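Local coordinates for protein glutathione S-transferase (Lodderomyces elongisporus, PDB 4IVF) that binds two glutathione molecules per subunit and probably acts as a glutathione transferase, at residues Phe95-Gly100 and Val170-Thr175; Pro7-Thr12 and Glu33-Asp38; Val153-Leu158 and Gln197-Gly202. All coordinates share one frame; numbering follows the deposited sequence.

Interaction 1 of 3, residues Phe95-Gly100 and Val170-Thr175; sequences FSYPAG and VGDRYT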
ATOM      1  N   PHE F  95      -1.754 -20.615  -1.293  1.00 18.59           N
ATOM      2  CA  PHE F  95      -1.521 -19.448  -0.457  1.00 21.36           C
ATOM      3  C   PHE F  95      -2.182 -18.232  -1.072  1.00 20.51           C
ATOM      4  O   PHE F  95      -1.711 -17.109  -0.899  1.00 21.55           O
ATOM      5  CB  PHE F  95      -0.013 -19.186  -0.305  1.00 18.09           C
ATOM      6  CG  PHE F  95       0.744 -20.339   0.283  1.00 18.15           C
ATOM      7  CD1 PHE F  95       0.762 -20.544   1.653  1.00 19.66           C
ATOM      8  CD2 PHE F  95       1.435 -21.219  -0.530  1.00 20.31           C
ATOM      9  CE1 PHE F  95       1.459 -21.610   2.199  1.00 20.99           C
ATOM     10  CE2 PHE F  95       2.128 -22.291   0.008  1.00 28.33           C
ATOM     11  CZ  PHE F  95       2.142 -22.486   1.370  1.00 21.74           C
ATOM     12  N   SER F  96      -3.256 -18.464  -1.815  1.00 16.04           N
ATOM     13  CA  SER F  96      -3.960 -17.394  -2.517  1.00 15.47           C
ATOM     14  C   SER F  96      -5.295 -17.914  -2.985  1.00 16.30           C
ATOM     15  O   SER F  96      -5.538 -19.119  -2.990  1.00 26.68           O
ATOM     16  CB  SER F  96      -3.150 -16.887  -3.725  1.00 16.60           C
ATOM     17  OG  SER F  96      -2.912 -17.924  -4.666  1.00 19.23           O
ATOM     18  N   TYR F  97      -6.165 -16.999  -3.381  1.00 22.49           N
ATOM     19  CA  TYR F  97      -7.495 -17.362  -3.839  1.00 19.89           C
ATOM     20  C   TYR F  97      -7.620 -17.080  -5.325  1.00 20.62           C
ATOM     21  O   TYR F  97      -6.890 -16.253  -5.854  1.00 21.71           O
ATOM     22  CB  TYR F  97      -8.536 -16.574  -3.054  1.00 16.25           C
ATOM     23  CG  TYR F  97      -8.647 -17.048  -1.631  1.00 15.87           C
ATOM     24  CD1 TYR F  97      -9.493 -18.101  -1.302  1.00 17.02           C
ATOM     25  CD2 TYR F  97      -7.893 -16.460  -0.616  1.00 14.66           C
ATOM     26  CE1 TYR F  97      -9.596 -18.550  -0.019  1.00 17.01           C
ATOM     27  CE2 TYR F  97      -7.989 -16.908   0.679  1.00 17.32           C
ATOM     28  CZ  TYR F  97      -8.853 -17.955   0.975  1.00 23.75           C
ATOM     29  OH  TYR F  97      -8.968 -18.425   2.266  1.00 23.32           O
ATOM     30  N   PRO F  98      -8.541 -17.776  -6.007  1.00 22.81           N
ATOM     31  CA  PRO F  98      -8.724 -17.535  -7.441  1.00 23.81           C
ATOM     32  C   PRO F  98      -9.063 -16.079  -7.718  1.00 24.66           C
ATOM     33  O   PRO F  98      -9.840 -15.471  -6.971  1.00 21.24           O
ATOM     34  CB  PRO F  98      -9.919 -18.426  -7.794  1.00 21.79           C
ATOM     35  CG  PRO F  98      -9.827 -19.555  -6.817  1.00 22.23           C
ATOM     36  CD  PRO F  98      -9.338 -18.920  -5.533  1.00 20.79           C
ATOM     37  N   ALA F  99      -8.481 -15.538  -8.784  1.00 26.44           N
ATOM     38  CA  ALA F  99      -8.703 -14.152  -9.182  1.00 28.34           C
ATOM     39  C   ALA F  99     -10.188 -13.890  -9.417  1.00 26.43           C
ATOM     40  O   ALA F  99     -10.884 -14.724  -9.984  1.00 22.19           O
ATOM     41  CB  ALA F  99      -7.895 -13.832 -10.437  1.00 33.31           C
ATOM     42  N   GLY F 100     -10.671 -12.735  -8.966  1.00 22.79           N
ATOM     43  CA  GLY F 100     -12.073 -12.387  -9.122  1.00 22.89           C
ATOM     44  C   GLY F 100     -13.007 -12.742  -7.970  1.00 21.65           C
ATOM     45  O   GLY F 100     -14.145 -12.267  -7.925  1.00 22.73           O
ATOM     46  N   VAL F 170      -7.524 -14.311   6.008  1.00 17.02           N
ATOM     47  CA  VAL F 170      -8.599 -14.583   5.049  1.00 15.38           C
ATOM     48  C   VAL F 170      -8.843 -16.072   4.841  1.00 15.75           C
ATOM     49  O   VAL F 170      -7.956 -16.804   4.400  1.00 15.13           O
ATOM     50  CB  VAL F 170      -8.350 -13.920   3.678  1.00 13.51           C
ATOM     51  CG1 VAL F 170      -9.525 -14.173   2.752  1.00 13.74           C
ATOM     52  CG2 VAL F 170      -8.129 -12.432   3.833  1.00 16.58           C
ATOM     53  N   GLY F 171     -10.059 -16.512   5.161  1.00 19.36           N
ATOM     54  CA  GLY F 171     -10.488 -17.877   4.908  1.00 16.13           C
ATOM     55  C   GLY F 171      -9.699 -18.980   5.592  1.00 22.09           C
ATOM     56  O   GLY F 171      -9.413 -18.910   6.791  1.00 22.22           O
ATOM     57  N   ASP F 172      -9.342 -19.999   4.816  1.00 17.14           N
ATOM     58  CA  ASP F 172      -8.693 -21.199   5.337  1.00 21.79           C
ATOM     59  C   ASP F 172      -7.231 -21.344   4.919  1.00 17.55           C
ATOM     60  O   ASP F 172      -6.685 -22.438   4.917  1.00 26.18           O
ATOM     61  CB  ASP F 172      -9.466 -22.438   4.877  1.00 19.14           C
ATOM     62  CG  ASP F 172      -9.529 -22.560   3.356  1.00 27.17           C
ATOM     63  OD1 ASP F 172      -9.248 -21.567   2.652  1.00 21.55           O
ATOM     64  OD2 ASP F 172      -9.870 -23.657   2.860  1.00 35.39           O
ATOM     65  N   ARG F 173      -6.586 -20.254   4.553  1.00 19.85           N
ATOM     66  CA  ARG F 173      -5.195 -20.371   4.147  1.00 17.03           C
ATOM     67  C   ARG F 173      -4.424 -19.096   4.440  1.00 15.25           C
ATOM     68  O   ARG F 173      -5.000 -18.013   4.500  1.00 18.22           O
ATOM     69  CB  ARG F 173      -5.100 -20.738   2.658  1.00 17.53           C
ATOM     70  CG  ARG F 173      -5.415 -19.591   1.702  1.00 18.72           C
ATOM     71  CD  ARG F 173      -5.927 -20.095   0.351  1.00 21.49           C
ATOM     72  NE  ARG F 173      -7.166 -20.844   0.531  1.00 28.52           N
ATOM     73  CZ  ARG F 173      -7.896 -21.365  -0.450  1.00 34.34           C
ATOM     74  NH1 ARG F 173      -7.537 -21.216  -1.721  1.00 18.28           N
ATOM     75  NH2 ARG F 173      -9.001 -22.035  -0.148  1.00 18.91           N
ATOM     76  N   TYR F 174      -3.119 -19.230   4.645  1.00 22.23           N
ATOM     77  CA  TYR F 174      -2.249 -18.058   4.672  1.00 24.71           C
ATOM     78  C   TYR F 174      -2.215 -17.455   3.281  1.00 13.99           C
ATOM     79  O   TYR F 174      -2.186 -18.169   2.283  1.00 17.77           O
ATOM     80  CB  TYR F 174      -0.829 -18.424   5.105  1.00 24.67           C
ATOM     81  CG  TYR F 174      -0.713 -18.857   6.546  1.00 19.80           C
ATOM     82  CD1 TYR F 174      -1.045 -17.987   7.580  1.00 14.44           C
ATOM     83  CD2 TYR F 174      -0.255 -20.132   6.878  1.00 16.13           C
ATOM     84  CE1 TYR F 174      -0.933 -18.376   8.907  1.00 14.97           C
ATOM     85  CE2 TYR F 174      -0.144 -20.531   8.203  1.00 16.68           C
ATOM     86  CZ  TYR F 174      -0.482 -19.644   9.209  1.00 23.67           C
ATOM     87  OH  TYR F 174      -0.364 -20.018  10.525  1.00 22.00           O
ATOM     88  N   THR F 175      -2.266 -16.137   3.215  1.00 13.15           N
ATOM     89  CA  THR F 175      -2.134 -15.430   1.957  1.00 16.28           C
ATOM     90  C   THR F 175      -0.998 -14.410   2.070  1.00 19.30           C
ATOM     91  O   THR F 175      -0.319 -14.337   3.105  1.00 13.42           O
ATOM     92  CB  THR F 175      -3.430 -14.687   1.610  1.00 18.00           C
ATOM     93  OG1 THR F 175      -3.766 -13.795   2.686  1.00 13.93           O
ATOM     94  CG2 THR F 175      -4.575 -15.684   1.372  1.00 15.01           C
TER
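Y97 and R173 form the tight part of this contact. The guanidinium of R173 lies flat on one face of the Y97 ring, with centres 4.0 Å apart and planes at 21°. R173 CD also sits over that face, giving a CH-pi contact. The arginine chain bends at chi3 (61°), which folds the guanidinium back over the ring. R173 NH1 then donates to the backbone S96 O at 3.2 Å. On the other side, R173 NE and NH2 both grip D172 OD1, with NH2 at 2.8 Å from OD1. These bonds fix the rotation of the stacked group.

The Y97 hydroxyl reaches into the turn V170-R173. It donates to V170 O at 2.9 Å, from above the carbonyl plane, and takes a weak bond from D172 N. V170 CG1 and T175 CG2 pack near Y97 CE2.

The F95 end is looser. F95 and Y174 meet mainly through F95 CA and Y174 O, 3.1 Å apart, and their side chains barely touch. D172, at the turn, is exposed to solvent.

The contact pins the loop that leads from helix 78-89 to helix 102-131 onto the loop before helix 176-185 of the helical GST domain. It combines an arginine-tyrosine stack with a type II' beta turn, just before T175 N-caps helix 176-185.

Interaction 2 of 3, residues Pro7-Thr12 and Glu33-Asp38; sequences PIKLYT and EVQKFD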
ATOM      1  N   PRO F   7      16.805 -18.460 -11.465  1.00 30.83           N
ATOM      2  CA  PRO F   7      16.764 -17.796 -10.154  1.00 30.98           C
ATOM      3  C   PRO F   7      16.204 -16.376 -10.240  1.00 19.86           C
ATOM      4  O   PRO F   7      16.549 -15.627 -11.154  1.00 37.49           O
ATOM      5  CB  PRO F   7      18.244 -17.751  -9.730  1.00 29.74           C
ATOM      6  CG  PRO F   7      18.919 -18.812 -10.541  1.00 28.22           C
ATOM      7  CD  PRO F   7      18.174 -18.861 -11.842  1.00 27.57           C
ATOM      8  N   ILE F   8      15.355 -16.021  -9.283  1.00 18.60           N
ATOM      9  CA  ILE F   8      14.840 -14.670  -9.146  1.00 17.42           C
ATOM     10  C   ILE F   8      15.855 -13.855  -8.354  1.00 20.67           C
ATOM     11  O   ILE F   8      16.339 -14.309  -7.328  1.00 21.25           O
ATOM     12  CB  ILE F   8      13.471 -14.670  -8.433  1.00 16.47           C
ATOM     13  CG1 ILE F   8      12.424 -15.336  -9.325  1.00 17.02           C
ATOM     14  CG2 ILE F   8      13.032 -13.251  -8.066  1.00 15.31           C
ATOM     15  CD1 ILE F   8      11.050 -15.411  -8.687  1.00 16.35           C
ATOM     16  N   LYS F   9      16.212 -12.671  -8.844  1.00 21.49           N
ATOM     17  CA  LYS F   9      17.187 -11.854  -8.133  1.00 23.71           C
ATOM     18  C   LYS F   9      16.464 -10.945  -7.146  1.00 22.41           C
ATOM     19  O   LYS F   9      15.554 -10.201  -7.523  1.00 17.97           O
ATOM     20  CB  LYS F   9      18.064 -11.044  -9.094  1.00 25.62           C
ATOM     21  CG  LYS F   9      19.077 -10.119  -8.402  1.00 32.56           C
ATOM     22  CD  LYS F   9      20.421 -10.799  -8.109  1.00 39.27           C
ATOM     23  CE  LYS F   9      21.540  -9.755  -8.021  1.00 51.35           C
ATOM     24  NZ  LYS F   9      22.927 -10.283  -7.735  1.00 55.22           N
ATOM     25  N   LEU F  10      16.875 -11.024  -5.882  1.00 16.89           N
ATOM     26  CA  LEU F  10      16.272 -10.236  -4.818  1.00 13.99           C
ATOM     27  C   LEU F  10      17.256  -9.193  -4.284  1.00 18.12           C
ATOM     28  O   LEU F  10      18.301  -9.543  -3.728  1.00 17.35           O
ATOM     29  CB  LEU F  10      15.817 -11.149  -3.678  1.00 13.81           C
ATOM     30  CG  LEU F  10      15.290 -10.447  -2.434  1.00 13.00           C
ATOM     31  CD1 LEU F  10      14.071  -9.584  -2.766  1.00 12.21           C
ATOM     32  CD2 LEU F  10      14.936 -11.469  -1.340  1.00 19.62           C
ATOM     33  N   TYR F  11      16.919  -7.921  -4.470  1.00 13.46           N
ATOM     34  CA  TYR F  11      17.687  -6.822  -3.903  1.00 13.48           C
ATOM     35  C   TYR F  11      17.051  -6.510  -2.559  1.00 16.77           C
ATOM     36  O   TYR F  11      15.886  -6.117  -2.486  1.00 15.84           O
ATOM     37  CB  TYR F  11      17.661  -5.595  -4.827  1.00 13.48           C
ATOM     38  CG  TYR F  11      18.263  -5.882  -6.192  1.00 24.36           C
ATOM     39  CD1 TYR F  11      19.636  -5.938  -6.363  1.00 15.45           C
ATOM     40  CD2 TYR F  11      17.460  -6.122  -7.302  1.00 23.77           C
ATOM     41  CE1 TYR F  11      20.197  -6.224  -7.591  1.00 16.49           C
ATOM     42  CE2 TYR F  11      18.025  -6.408  -8.548  1.00 23.97           C
ATOM     43  CZ  TYR F  11      19.394  -6.444  -8.682  1.00 16.49           C
ATOM     44  OH  TYR F  11      19.978  -6.724  -9.897  1.00 22.98           O
ATOM     45  N   THR F  12      17.800  -6.715  -1.487  1.00 18.50           N
ATOM     46  CA  THR F  12      17.189  -6.646  -0.178  1.00 18.22           C
ATOM     47  C   THR F  12      18.172  -6.290   0.929  1.00 17.26           C
ATOM     48  O   THR F  12      19.358  -6.053   0.678  1.00 17.93           O
ATOM     49  CB  THR F  12      16.463  -7.966   0.149  1.00 18.73           C
ATOM     50  OG1 THR F  12      15.696  -7.816   1.353  1.00 18.49           O
ATOM     51  CG2 THR F  12      17.456  -9.112   0.294  1.00 16.53           C
ATOM     52  N   GLU F  33      18.370 -15.582  -5.798  1.00 27.97           N
ATOM     53  CA  GLU F  33      19.685 -15.155  -5.345  1.00 31.39           C
ATOM     54  C   GLU F  33      19.603 -13.749  -4.768  1.00 25.62           C
ATOM     55  O   GLU F  33      18.850 -12.907  -5.256  1.00 23.13           O
ATOM     56  CB  GLU F  33      20.720 -15.255  -6.470  1.00 38.24           C
ATOM     57  CG  GLU F  33      20.288 -14.643  -7.786  1.00 53.25           C
ATOM     58  CD  GLU F  33      21.213 -15.032  -8.933  1.00 67.20           C
ATOM     59  OE1 GLU F  33      22.097 -15.892  -8.713  1.00 68.61           O
ATOM     60  OE2 GLU F  33      21.054 -14.483 -10.048  1.00 72.04           O
ATOM     61  N   VAL F  34      20.378 -13.510  -3.719  1.00 25.86           N
ATOM     62  CA  VAL F  34      20.240 -12.296  -2.933  1.00 22.19           C
ATOM     63  C   VAL F  34      21.419 -11.357  -3.144  1.00 22.93           C
ATOM     64  O   VAL F  34      22.565 -11.798  -3.228  1.00 22.89           O
ATOM     65  CB  VAL F  34      20.107 -12.644  -1.436  1.00 19.76           C
ATOM     66  CG1 VAL F  34      20.246 -11.405  -0.564  1.00 22.57           C
ATOM     67  CG2 VAL F  34      18.787 -13.309  -1.176  1.00 17.39           C
ATOM     68  N   GLN F  35      21.128 -10.066  -3.254  1.00 16.74           N
ATOM     69  CA  GLN F  35      22.164  -9.051  -3.193  1.00 22.74           C
ATOM     70  C   GLN F  35      21.786  -8.065  -2.105  1.00 16.39           C
ATOM     71  O   GLN F  35      20.773  -7.383  -2.210  1.00 15.40           O
ATOM     72  CB  GLN F  35      22.343  -8.327  -4.541  1.00 21.38           C
ATOM     73  CG  GLN F  35      23.321  -7.163  -4.459  1.00 20.06           C
ATOM     74  CD  GLN F  35      23.652  -6.543  -5.821  1.00 21.08           C
ATOM     75  OE1 GLN F  35      23.646  -7.218  -6.857  1.00 19.39           O
ATOM     76  NE2 GLN F  35      23.932  -5.246  -5.817  1.00 18.84           N
ATOM     77  N   LYS F  36      22.602  -7.985  -1.064  1.00 18.66           N
ATOM     78  CA  LYS F  36      22.260  -7.162   0.086  1.00 25.24           C
ATOM     79  C   LYS F  36      22.712  -5.707  -0.016  1.00 25.07           C
ATOM     80  O   LYS F  36      23.668  -5.384  -0.717  1.00 27.65           O
ATOM     81  CB  LYS F  36      22.736  -7.808   1.394  1.00 31.38           C
ATOM     82  CG  LYS F  36      24.173  -8.275   1.404  1.00 34.05           C
ATOM     83  CD  LYS F  36      24.374  -9.326   2.489  1.00 39.36           C
ATOM     84  CE  LYS F  36      25.842  -9.643   2.707  1.00 41.74           C
ATOM     85  NZ  LYS F  36      26.542  -8.498   3.341  1.00 43.78           N
ATOM     86  N   PHE F  37      21.996  -4.832   0.675  1.00 15.67           N
ATOM     87  CA  PHE F  37      22.363  -3.422   0.733  1.00 17.36           C
ATOM     88  C   PHE F  37      22.654  -3.028   2.169  1.00 19.98           C
ATOM     89  O   PHE F  37      21.938  -3.449   3.096  1.00 19.28           O
ATOM     90  CB  PHE F  37      21.232  -2.536   0.197  1.00 17.13           C
ATOM     91  CG  PHE F  37      21.029  -2.636  -1.287  1.00 21.28           C
ATOM     92  CD1 PHE F  37      20.511  -3.789  -1.856  1.00 18.93           C
ATOM     93  CD2 PHE F  37      21.358  -1.570  -2.117  1.00 23.01           C
ATOM     94  CE1 PHE F  37      20.331  -3.883  -3.225  1.00 14.68           C
ATOM     95  CE2 PHE F  37      21.180  -1.656  -3.481  1.00 17.46           C
ATOM     96  CZ  PHE F  37      20.665  -2.815  -4.038  1.00 15.69           C
ATOM     97  N   ASP F  38      23.699  -2.220   2.339  1.00 18.20           N
ATOM     98  CA  ASP F  38      24.003  -1.553   3.595  1.00 18.85           C
ATOM     99  C   ASP F  38      23.325  -0.184   3.650  1.00 25.13           C
ATOM    100  O   ASP F  38      23.813   0.794   3.067  1.00 17.54           O
ATOM    101  CB  ASP F  38      25.511  -1.376   3.742  1.00 24.98           C
ATOM    102  CG  ASP F  38      25.920  -0.897   5.132  1.00 28.20           C
ATOM    103  OD1 ASP F  38      25.094  -0.271   5.834  1.00 28.58           O
ATOM    104  OD2 ASP F  38      27.079  -1.154   5.523  1.00 28.82           O
TER
HETATM  105  O   HOH W   1      19.148 -15.099 -12.892  1.00 47.34           O
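L10 N donates to E33 O at 2.8 Å, in a nearly straight bond of 174°. E33 is held by the same strand through both its N and its O, since E33 N also donates to I8 O. The ladder continues with Q35 N to L10 O at 2.9 Å and T12 N to Q35 O at 3.1 Å. It ends with F37 N on T12 O, where the bond is more bent. The pairs K9-E33, L10-V34, Y11-Q35 and T12-K36 are in parallel register.

K9, Y11, E33 and Q35 project from the same face of the sheet. K9 bends at chi2 (89°), which brings its outer atoms over to the side chains of E33 and Q35. K9 CD packs on E33 CG, and K9 NZ makes a weak hydrogen bond to Q35 OE1 at 3.3 Å. The Q35 amide meets the edge of the Y11 ring, with the two planes 77° apart. Y11 CB touches F37 CE1 at 3.6 Å. The F37 ring also packs on I58, a glutathione-binding residue, and meets the ring of F49.

L10, T12, V34 and K36 lie on the other face. T12 CG2 meets V34 CG1 at 3.7 Å, while L10 CD2 and V34 CG2 make a looser contact. L10 also packs on I61 of strand 60-63. At the start of the pair, P7 CB lies near E33 CD. A water donates to P7 O and, weakly, to E33 OE2.

Strand 8-12 is the inner partner, with strand 60-63 along its other side, and strand 32-36 is outermost within the chain. With helix 16-27 between them, the two strands form the beta-alpha-beta unit that opens the thioredoxin-like, glutathione-binding domain of GSTs.

Interaction 3 of 3, residues Val153-Leu158 and Gln197-Gly202; sequences VFEDIL and QWPLLG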
ATOM      1  N   VAL F 153      -6.699  -3.666  15.068  1.00 11.68           N
ATOM      2  CA  VAL F 153      -7.569  -3.879  13.919  1.00 14.16           C
ATOM      3  C   VAL F 153      -7.326  -5.271  13.345  1.00 14.60           C
ATOM      4  O   VAL F 153      -8.272  -6.024  13.090  1.00 13.53           O
ATOM      5  CB  VAL F 153      -7.332  -2.822  12.818  1.00 19.22           C
ATOM      6  CG1 VAL F 153      -8.167  -3.141  11.578  1.00 10.74           C
ATOM      7  CG2 VAL F 153      -7.639  -1.428  13.340  1.00 10.89           C
ATOM      8  N   PHE F 154      -6.056  -5.616  13.153  1.00 10.62           N
ATOM      9  CA  PHE F 154      -5.704  -6.970  12.731  1.00 24.33           C
ATOM     10  C   PHE F 154      -6.220  -8.055  13.699  1.00 23.15           C
ATOM     11  O   PHE F 154      -6.516  -9.176  13.278  1.00 17.11           O
ATOM     12  CB  PHE F 154      -4.195  -7.110  12.538  1.00 10.20           C
ATOM     13  CG  PHE F 154      -3.687  -6.572  11.220  1.00 20.36           C
ATOM     14  CD1 PHE F 154      -4.042  -7.184  10.013  1.00 19.95           C
ATOM     15  CD2 PHE F 154      -2.814  -5.482  11.186  1.00 22.86           C
ATOM     16  CE1 PHE F 154      -3.551  -6.697   8.786  1.00 16.35           C
ATOM     17  CE2 PHE F 154      -2.314  -4.983   9.971  1.00 16.60           C
ATOM     18  CZ  PHE F 154      -2.679  -5.588   8.768  1.00 12.69           C
ATOM     19  N   GLU F 155      -6.313  -7.725  14.990  1.00 18.30           N
ATOM     20  CA  GLU F 155      -6.878  -8.642  15.976  1.00 18.49           C
ATOM     21  C   GLU F 155      -8.374  -8.801  15.721  1.00 19.98           C
ATOM     22  O   GLU F 155      -8.903  -9.909  15.772  1.00 18.25           O
ATOM     23  CB  GLU F 155      -6.621  -8.130  17.394  1.00 13.53           C
ATOM     24  CG  GLU F 155      -7.127  -9.010  18.510  1.00 21.94           C
ATOM     25  CD  GLU F 155      -6.368 -10.323  18.632  1.00 25.50           C
ATOM     26  OE1 GLU F 155      -5.417 -10.547  17.856  1.00 26.97           O
ATOM     27  OE2 GLU F 155      -6.726 -11.134  19.514  1.00 24.45           O
ATOM     28  N   ASP F 156      -9.051  -7.686  15.451  1.00 14.19           N
ATOM     29  CA  ASP F 156     -10.452  -7.726  15.086  1.00 19.45           C
ATOM     30  C   ASP F 156     -10.677  -8.554  13.807  1.00 18.83           C
ATOM     31  O   ASP F 156     -11.603  -9.365  13.744  1.00 14.70           O
ATOM     32  CB  ASP F 156     -11.012  -6.314  14.914  1.00 24.73           C
ATOM     33  CG  ASP F 156     -12.521  -6.311  14.762  1.00 27.28           C
ATOM     34  OD1 ASP F 156     -13.133  -7.352  15.069  1.00 30.49           O
ATOM     35  OD2 ASP F 156     -13.097  -5.283  14.347  1.00 27.45           O
ATOM     36  N   ILE F 157      -9.828  -8.347  12.804  1.00 13.93           N
ATOM     37  CA  ILE F 157      -9.918  -9.080  11.542  1.00 14.90           C
ATOM     38  C   ILE F 157      -9.843 -10.589  11.783  1.00 23.79           C
ATOM     39  O   ILE F 157     -10.696 -11.358  11.298  1.00 21.50           O
ATOM     40  CB  ILE F 157      -8.828  -8.607  10.537  1.00 24.18           C
ATOM     41  CG1 ILE F 157      -9.116  -7.175  10.109  1.00 11.49           C
ATOM     42  CG2 ILE F 157      -8.798  -9.492   9.309  1.00 11.82           C
ATOM     43  CD1 ILE F 157      -8.060  -6.573   9.256  1.00 10.71           C
ATOM     44  N   LEU F 158      -8.851 -11.004  12.573  1.00 13.33           N
ATOM     45  CA  LEU F 158      -8.715 -12.407  12.938  1.00 14.06           C
ATOM     46  C   LEU F 158      -9.940 -12.944  13.663  1.00 19.79           C
ATOM     47  O   LEU F 158     -10.323 -14.096  13.461  1.00 18.62           O
ATOM     48  CB  LEU F 158      -7.475 -12.626  13.802  1.00 27.95           C
ATOM     49  CG  LEU F 158      -6.131 -12.559  13.085  1.00 18.42           C
ATOM     50  CD1 LEU F 158      -5.024 -12.676  14.095  1.00 13.36           C
ATOM     51  CD2 LEU F 158      -6.030 -13.665  12.055  1.00 14.90           C
ATOM     52  N   GLN F 197      -0.378  -9.599  23.806  1.00 22.42           N
ATOM     53  CA  GLN F 197      -1.489  -8.827  24.355  1.00 24.01           C
ATOM     54  C   GLN F 197      -2.724  -8.896  23.437  1.00 20.91           C
ATOM     55  O   GLN F 197      -3.843  -8.675  23.884  1.00 20.93           O
ATOM     56  CB  GLN F 197      -1.071  -7.379  24.613  1.00 17.95           C
ATOM     57  CG  GLN F 197      -0.967  -6.521  23.357  1.00 20.53           C
ATOM     58  CD  GLN F 197      -0.251  -5.206  23.618  1.00 22.82           C
ATOM     59  OE1 GLN F 197      -0.879  -4.155  23.777  1.00 21.35           O
ATOM     60  NE2 GLN F 197       1.073  -5.264  23.682  1.00 19.96           N
ATOM     61  N   TRP F 198      -2.506  -9.179  22.153  1.00 17.74           N
ATOM     62  CA  TRP F 198      -3.596  -9.495  21.230  1.00 14.17           C
ATOM     63  C   TRP F 198      -3.562 -11.002  21.015  1.00 14.92           C
ATOM     64  O   TRP F 198      -2.786 -11.499  20.197  1.00 16.46           O
ATOM     65  CB  TRP F 198      -3.439  -8.757  19.899  1.00 13.43           C
ATOM     66  CG  TRP F 198      -3.291  -7.259  20.031  1.00 16.32           C
ATOM     67  CD1 TRP F 198      -4.286  -6.354  20.254  1.00 16.53           C
ATOM     68  CD2 TRP F 198      -2.077  -6.501  19.937  1.00 15.21           C
ATOM     69  NE1 TRP F 198      -3.769  -5.080  20.310  1.00 14.49           N
ATOM     70  CE2 TRP F 198      -2.414  -5.145  20.117  1.00 18.87           C
ATOM     71  CE3 TRP F 198      -0.735  -6.840  19.730  1.00 14.34           C
ATOM     72  CZ2 TRP F 198      -1.459  -4.131  20.094  1.00 13.66           C
ATOM     73  CZ3 TRP F 198       0.205  -5.835  19.699  1.00 13.42           C
ATOM     74  CH2 TRP F 198      -0.160  -4.497  19.883  1.00 15.29           C
ATOM     75  N   PRO F 199      -4.403 -11.742  21.763  1.00 18.47           N
ATOM     76  CA  PRO F 199      -4.219 -13.194  21.893  1.00 18.03           C
ATOM     77  C   PRO F 199      -4.382 -13.961  20.583  1.00 20.43           C
ATOM     78  O   PRO F 199      -3.654 -14.923  20.359  1.00 20.18           O
ATOM     79  CB  PRO F 199      -5.274 -13.599  22.939  1.00 17.52           C
ATOM     80  CG  PRO F 199      -6.281 -12.496  22.918  1.00 24.14           C
ATOM     81  CD  PRO F 199      -5.516 -11.241  22.592  1.00 15.29           C
ATOM     82  N   LEU F 200      -5.301 -13.539  19.723  1.00 20.49           N
ATOM     83  CA  LEU F 200      -5.437 -14.176  18.420  1.00 14.40           C
ATOM     84  C   LEU F 200      -4.186 -13.955  17.547  1.00 13.93           C
ATOM     85  O   LEU F 200      -3.683 -14.894  16.936  1.00 15.06           O
ATOM     86  CB  LEU F 200      -6.694 -13.691  17.697  1.00 17.20           C
ATOM     87  CG  LEU F 200      -8.044 -13.948  18.376  1.00 21.31           C
ATOM     88  CD1 LEU F 200      -9.137 -13.468  17.468  1.00 17.33           C
ATOM     89  CD2 LEU F 200      -8.236 -15.424  18.718  1.00 15.38           C
ATOM     90  N   LEU F 201      -3.688 -12.726  17.498  1.00 13.42           N
ATOM     91  CA  LEU F 201      -2.431 -12.450  16.790  1.00 17.46           C
ATOM     92  C   LEU F 201      -1.277 -13.284  17.353  1.00 16.25           C
ATOM     93  O   LEU F 201      -0.477 -13.841  16.597  1.00 20.01           O
ATOM     94  CB  LEU F 201      -2.082 -10.970  16.861  1.00 13.93           C
ATOM     95  CG  LEU F 201      -2.747 -10.019  15.870  1.00 15.32           C
ATOM     96  CD1 LEU F 201      -2.372  -8.588  16.212  1.00 13.84           C
ATOM     97  CD2 LEU F 201      -2.324 -10.343  14.438  1.00 14.28           C
ATOM     98  N   GLY F 202      -1.203 -13.366  18.683  1.00 14.91           N
ATOM     99  CA  GLY F 202      -0.204 -14.176  19.353  1.00 14.82           C
ATOM    100  C   GLY F 202      -0.159 -15.614  18.874  1.00 15.30           C
ATOM    101  O   GLY F 202       0.914 -16.161  18.684  1.00 16.10           O
TER
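E155 reaches from helix 137-159 to the first turn of helix 199-209. Its carboxylate takes one backbone N-H on each oxygen. L200 N donates to E155 OE2 and L201 N to E155 OE1, each at 2.8 Å and with an angle of 149°. Both oxygens use the syn lone pair, on the side of the other oxygen. The paired bonds hold the carboxylate against the helix start and fix its rotation. The E155 chain leaves anti to the backbone N (chi1 -178°) and bends at chi2 (69°), which turns the carboxylate towards the two amides.

The carboxylate is also hemmed in by carbon. L200 CB lies 3.1 Å from E155 OE2, and W198 CB is 3.4 Å from E155 OE1. P199 CD approaches E155 OE2 as well, but P199 N has no hydrogen to give.

E155 thus binds two N-H groups of the first turn from a separate helix, next to W198 at the N-cap position. The negative charge would probably interact favourably with the helix dipole. Both helices belong to the all-helical C-terminal domain of the GST fold.

L158, one turn after E155, continues the contact with apolar atoms. L158 CD1 packs on L201 CD2 at 3.6 Å, and the two side chains cross at about a right angle. L158 CD1 also lies 4.1 Å from L200 CB. L200 crosses E155 at about a right angle too, and its CD1 extends alongside L158. L201 CD2 reaches F154 CB on the inner side, where L181 of helix 176-185 packs on both L201 and F154.

From the N terminus, interaction 2 closes first. It joins strand 8-12 to strand 32-36, closing the connection through helix 16-27, a beta-alpha-beta crossover within the thioredoxin-like domain. Interaction 1 opens only afterwards, at 95-100, in the loop before helix 102-131. Before it closes at 170-175, interaction 3 opens at 153-158. Interaction 3 closes at 197-202, so interactions 1 and 3 cross. Interaction 1 ties the loop between the two domains to the helical domain; interaction 3 joins helix 137-159 to helix 199-209 within it. Their centres are about 19 Å apart. Interaction 2 stands in series with both. Its centre is about 32 Å from that of interaction 3, on the opposite side of the chain's centre.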